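Local coordinates for polycomb protein Scm (Drosophila melanogaster, PDB 5J8Y) that pairs through its SAM domain with the SAM domain of Sfmbt, and so probably helps to bring PRC1 to Polycomb response elements by way of PhoRC, at residues I11-V14 with I15-I18; I64-L67 with V68-V71. All coordinates share one frame; numbering follows the deposited sequence.

Contact 1: I11-V14 with I15-I18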
loop_
_atom_site.group_PDB
_atom_site.type_symbol
_atom_site.label_atom_id
_atom_site.label_comp_id
_atom_site.label_asym_id
_atom_site.label_seq_id
_atom_site.Cartn_x
_atom_site.Cartn_y
_atom_site.Cartn_z
ATOM N N ILE A 11 -4.541 -11.609 0.328
ATOM C CA ILE A 11 -4.171 -11.338 1.700
ATOM C C ILE A 11 -3.864 -12.645 2.447
ATOM O O ILE A 11 -2.873 -12.751 3.118
ATOM C CB ILE A 11 -5.261 -10.556 2.426
ATOM C CG1 ILE A 11 -5.405 -9.171 1.819
ATOM C CG2 ILE A 11 -4.926 -10.422 3.886
ATOM C CD1 ILE A 11 -6.721 -8.503 2.120
ATOM N N GLU A 12 -4.741 -13.627 2.324
ATOM C CA GLU A 12 -4.552 -14.873 3.048
ATOM C C GLU A 12 -3.248 -15.551 2.615
ATOM O O GLU A 12 -2.563 -16.134 3.423
ATOM C CB GLU A 12 -5.747 -15.791 2.844
ATOM C CG GLU A 12 -7.011 -15.243 3.470
ATOM C CD GLU A 12 -6.843 -14.924 4.943
ATOM O OE1 GLU A 12 -6.167 -15.663 5.651
ATOM O OE2 GLU A 12 -7.365 -13.929 5.377
ATOM N N GLU A 13 -2.923 -15.443 1.332
ATOM C CA GLU A 13 -1.731 -16.096 0.802
ATOM C C GLU A 13 -0.465 -15.397 1.291
ATOM O O GLU A 13 0.565 -16.038 1.483
ATOM C CB GLU A 13 -1.776 -16.125 -0.729
ATOM C CG GLU A 13 -2.840 -17.070 -1.281
ATOM C CD GLU A 13 -2.892 -17.092 -2.796
ATOM O OE1 GLU A 13 -2.550 -16.070 -3.426
ATOM O OE2 GLU A 13 -3.278 -18.138 -3.360
ATOM N N VAL A 14 -0.544 -14.085 1.489
ATOM C CA VAL A 14 0.546 -13.341 2.111
ATOM C C VAL A 14 0.760 -13.854 3.530
ATOM O O VAL A 14 1.877 -14.177 3.921
ATOM C CB VAL A 14 0.261 -11.822 2.143
ATOM C CG1 VAL A 14 1.220 -11.095 3.089
ATOM C CG2 VAL A 14 0.359 -11.233 0.747
ATOM N N ILE A 15 -0.299 -13.964 4.313
ATOM C CA ILE A 15 -0.254 -14.460 5.669
ATOM C C ILE A 15 0.337 -15.850 5.749
ATOM O O ILE A 15 1.096 -16.112 6.590
ATOM C CB ILE A 15 -1.647 -14.406 6.317
ATOM C CG1 ILE A 15 -2.027 -12.983 6.631
ATOM C CG2 ILE A 15 -1.732 -15.231 7.581
ATOM C CD1 ILE A 15 -3.471 -12.759 6.817
ATOM N N GLN A 16 -0.057 -16.704 4.835
ATOM C CA GLN A 16 0.400 -18.066 4.730
ATOM C C GLN A 16 1.910 -18.059 4.516
ATOM O O GLN A 16 2.602 -18.814 5.098
ATOM C CB GLN A 16 -0.298 -18.782 3.569
ATOM C CG GLN A 16 0.074 -20.232 3.333
ATOM C CD GLN A 16 -0.413 -20.845 2.013
ATOM O OE1 GLN A 16 -0.931 -20.196 1.139
ATOM N NE2 GLN A 16 -0.195 -22.130 1.879
ATOM N N TYR A 17 2.389 -17.159 3.689
ATOM C CA TYR A 17 3.818 -17.060 3.417
ATOM C C TYR A 17 4.556 -16.719 4.711
ATOM O O TYR A 17 5.415 -17.437 5.151
ATOM C CB TYR A 17 4.111 -16.027 2.311
ATOM C CG TYR A 17 5.581 -15.710 2.144
ATOM C CD1 TYR A 17 6.479 -16.682 1.790
ATOM C CD2 TYR A 17 6.072 -14.437 2.367
ATOM C CE1 TYR A 17 7.820 -16.399 1.653
ATOM C CE2 TYR A 17 7.405 -14.155 2.236
ATOM C CZ TYR A 17 8.270 -15.132 1.866
ATOM O OH TYR A 17 9.588 -14.883 1.744
ATOM N N ILE A 18 4.149 -15.641 5.343
ATOM C CA ILE A 18 4.815 -15.164 6.529
ATOM C C ILE A 18 4.754 -16.207 7.674
ATOM O O ILE A 18 5.749 -16.466 8.325
ATOM C CB ILE A 18 4.232 -13.803 6.961
ATOM C CG1 ILE A 18 4.387 -12.768 5.843
ATOM C CG2 ILE A 18 4.894 -13.320 8.218
ATOM C CD1 ILE A 18 5.791 -12.613 5.309
#

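Contact 2: I64-L67 with V68-V71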
loop_
_atom_site.group_PDB
_atom_site.type_symbol
_atom_site.label_atom_id
_atom_site.label_comp_id
_atom_site.label_asym_id
_atom_site.label_seq_id
_atom_site.Cartn_x
_atom_site.Cartn_y
_atom_site.Cartn_z
ATOM N N ILE A 64 9.788 -9.391 8.894
ATOM C CA ILE A 64 8.920 -9.186 7.734
ATOM C C ILE A 64 9.702 -8.578 6.570
ATOM O O ILE A 64 9.517 -8.974 5.421
ATOM C CB ILE A 64 7.717 -8.279 8.079
ATOM C CG1 ILE A 64 6.781 -8.998 9.053
ATOM C CG2 ILE A 64 6.942 -7.896 6.819
ATOM C CD1 ILE A 64 5.731 -8.106 9.675
ATOM N N CYS A 65 10.568 -7.613 6.868
ATOM C CA CYS A 65 11.431 -7.034 5.846
ATOM C C CYS A 65 12.233 -8.123 5.146
ATOM O O CYS A 65 12.355 -8.126 3.922
ATOM C CB CYS A 65 12.381 -5.997 6.453
ATOM S SG CYS A 65 11.637 -4.377 6.756
ATOM N N ASN A 66 12.751 -9.049 5.944
ATOM C CA ASN A 66 13.525 -10.146 5.426
ATOM C C ASN A 66 12.720 -11.046 4.510
ATOM O O ASN A 66 13.152 -11.391 3.486
ATOM C CB ASN A 66 14.200 -10.924 6.552
ATOM C CG ASN A 66 15.308 -10.124 7.247
ATOM O OD1 ASN A 66 15.901 -9.242 6.676
ATOM N ND2 ASN A 66 15.568 -10.453 8.486
ATOM N N LEU A 67 11.534 -11.394 4.936
ATOM C CA LEU A 67 10.651 -12.256 4.172
ATOM C C LEU A 67 10.291 -11.619 2.818
ATOM O O LEU A 67 10.322 -12.254 1.815
ATOM C CB LEU A 67 9.420 -12.607 4.992
ATOM C CG LEU A 67 9.740 -13.575 6.143
ATOM C CD1 LEU A 67 8.581 -13.766 7.086
ATOM C CD2 LEU A 67 10.195 -14.897 5.582
ATOM N N VAL A 68 9.994 -10.341 2.827
ATOM C CA VAL A 68 9.664 -9.634 1.593
ATOM C C VAL A 68 10.880 -9.633 0.665
ATOM O O VAL A 68 10.749 -9.837 -0.540
ATOM C CB VAL A 68 9.199 -8.187 1.867
ATOM C CG1 VAL A 68 8.984 -7.420 0.560
ATOM C CG2 VAL A 68 7.916 -8.192 2.673
ATOM N N ASN A 69 12.051 -9.437 1.242
ATOM C CA ASN A 69 13.275 -9.444 0.496
ATOM C C ASN A 69 13.522 -10.741 -0.228
ATOM O O ASN A 69 14.079 -10.713 -1.245
ATOM C CB ASN A 69 14.487 -9.076 1.337
ATOM C CG ASN A 69 14.510 -7.653 1.723
ATOM O OD1 ASN A 69 13.828 -6.859 1.192
ATOM N ND2 ASN A 69 15.283 -7.363 2.672
ATOM N N LYS A 70 13.103 -11.863 0.313
ATOM C CA LYS A 70 13.255 -13.132 -0.359
ATOM C C LYS A 70 12.471 -13.278 -1.667
ATOM O O LYS A 70 12.818 -14.030 -2.471
ATOM C CB LYS A 70 12.924 -14.281 0.573
ATOM C CG LYS A 70 13.879 -14.435 1.746
ATOM C CD LYS A 70 13.294 -15.346 2.799
ATOM C CE LYS A 70 14.271 -15.609 3.906
ATOM N NZ LYS A 70 13.570 -15.934 5.169
ATOM N N VAL A 71 11.395 -12.538 -1.827
ATOM C CA VAL A 71 10.462 -12.739 -2.938
ATOM C C VAL A 71 10.189 -11.488 -3.779
ATOM O O VAL A 71 9.447 -11.555 -4.759
ATOM C CB VAL A 71 9.106 -13.265 -2.423
ATOM C CG1 VAL A 71 9.265 -14.660 -1.837
ATOM C CG2 VAL A 71 8.516 -12.311 -1.393
#

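Contact 1: I11-V14 with I15-I18
Ile11 and Ile15 stand one turn apart in the first half of helix 11-21, and between them lies the apolar part of this contact. The CD1 of Ile15 comes within 4.0 Å of the CG2 of Ile11, the two side chains running at a slant to each other. What brings it there is the first torsion of Ile15: CG1 is anti to the carbonyl carbon (chi1 -73°), which lays the longer branch back along the helix, with CG1 3.6 Å from the Ile11 O. Glu12 runs alongside Ile15 and points the same way; its chain bends at chi2 (-55°), and OE1 ends 4.1 Å from the Ile15 CD1.

The polar part is backbone. Four successive i to i+4 bonds bind these two turns, from Ile15 N to Ile11 O (3.1 Å), Gln16 N to Glu12 O (2.9 Å), Tyr17 N to Glu13 O and Ile18 N to Val14 O. The third is the least straight, its donor lying above the carbonyl plane. Val14 O is also flanked by carbon, with the Tyr17 CB at 3.3 Å and the Ile18 CG1 at 3.5 Å.

The charged ends look outside the segment: Glu12 OE2 forms a salt bridge with Arg33, and Glu13 OE1 accepts a bond from the Thr10 N, just ahead of the helix. In the fold, Val14 and Ile15 pack on Phe32 of helix 29-34, while Tyr17 and Ile18 face helix 58-71, so this first helix of the SAM bundle packs on both.

Contact 2: I64-L67 with V68-V71
Leu67 O takes a weak bond of 3.2 Å from Lys70 N, and the hydroxyl of Tyr17, on helix 11-21, is a second, probable partner. That same Lys70 N also bonds to Asn66 O, a bifurcated donor. Farther back, Val68 N to Ile64 O and Asn69 N to Cys65 O (3.0 Å) are regular helical bonds.

Asn69 folds its amide back over the preceding turn. With CG anti to the carbonyl carbon (chi1 -71°), the amide carbon CG sits 3.1 Å from the Cys65 O, while OD1 accepts a bond from Leu78 N in the C-terminal tail. Replacing Asn69 by an alanine removes the amide, which would probably leave the Leu78 N-H without its acceptor and the tail less firmly tied to the helix.

Lys70 reaches back extended, and its NZ passes 3.6 Å from the CD2 of Leu67, the two chains slanting past one another. On the buried side the Val68 CG2 meets the Ile64 CG2 at 4.3 Å, and Ile64 and Cys65 lean on Met50 of helix 47-53. A long C-terminal helix packed against the shorter ones in this way is characteristic of the SAM five-helix bundle.

How the contacts relate
Contacts 1 and 2 belong to the first and last helices of the same SAM domain, and although far apart in sequence they touch directly, their centres about 12 Å apart. The link is partly polar: Tyr17 OH lies 2.7 Å from Leu67 O, a probable hydrogen bond that ties the second half of 11-18 to the middle of 64-71. Beside it the Ile18 CD1 packs on the Leu67 CD1 at 3.5 Å, and the same hydroxyl oxygen of Tyr17 is 3.6 Å from both the Lys70 CB and the Val71 CG1. Neither contact is touched by the other chain of the assembly; it is through them that the first and last helices of the domain meet.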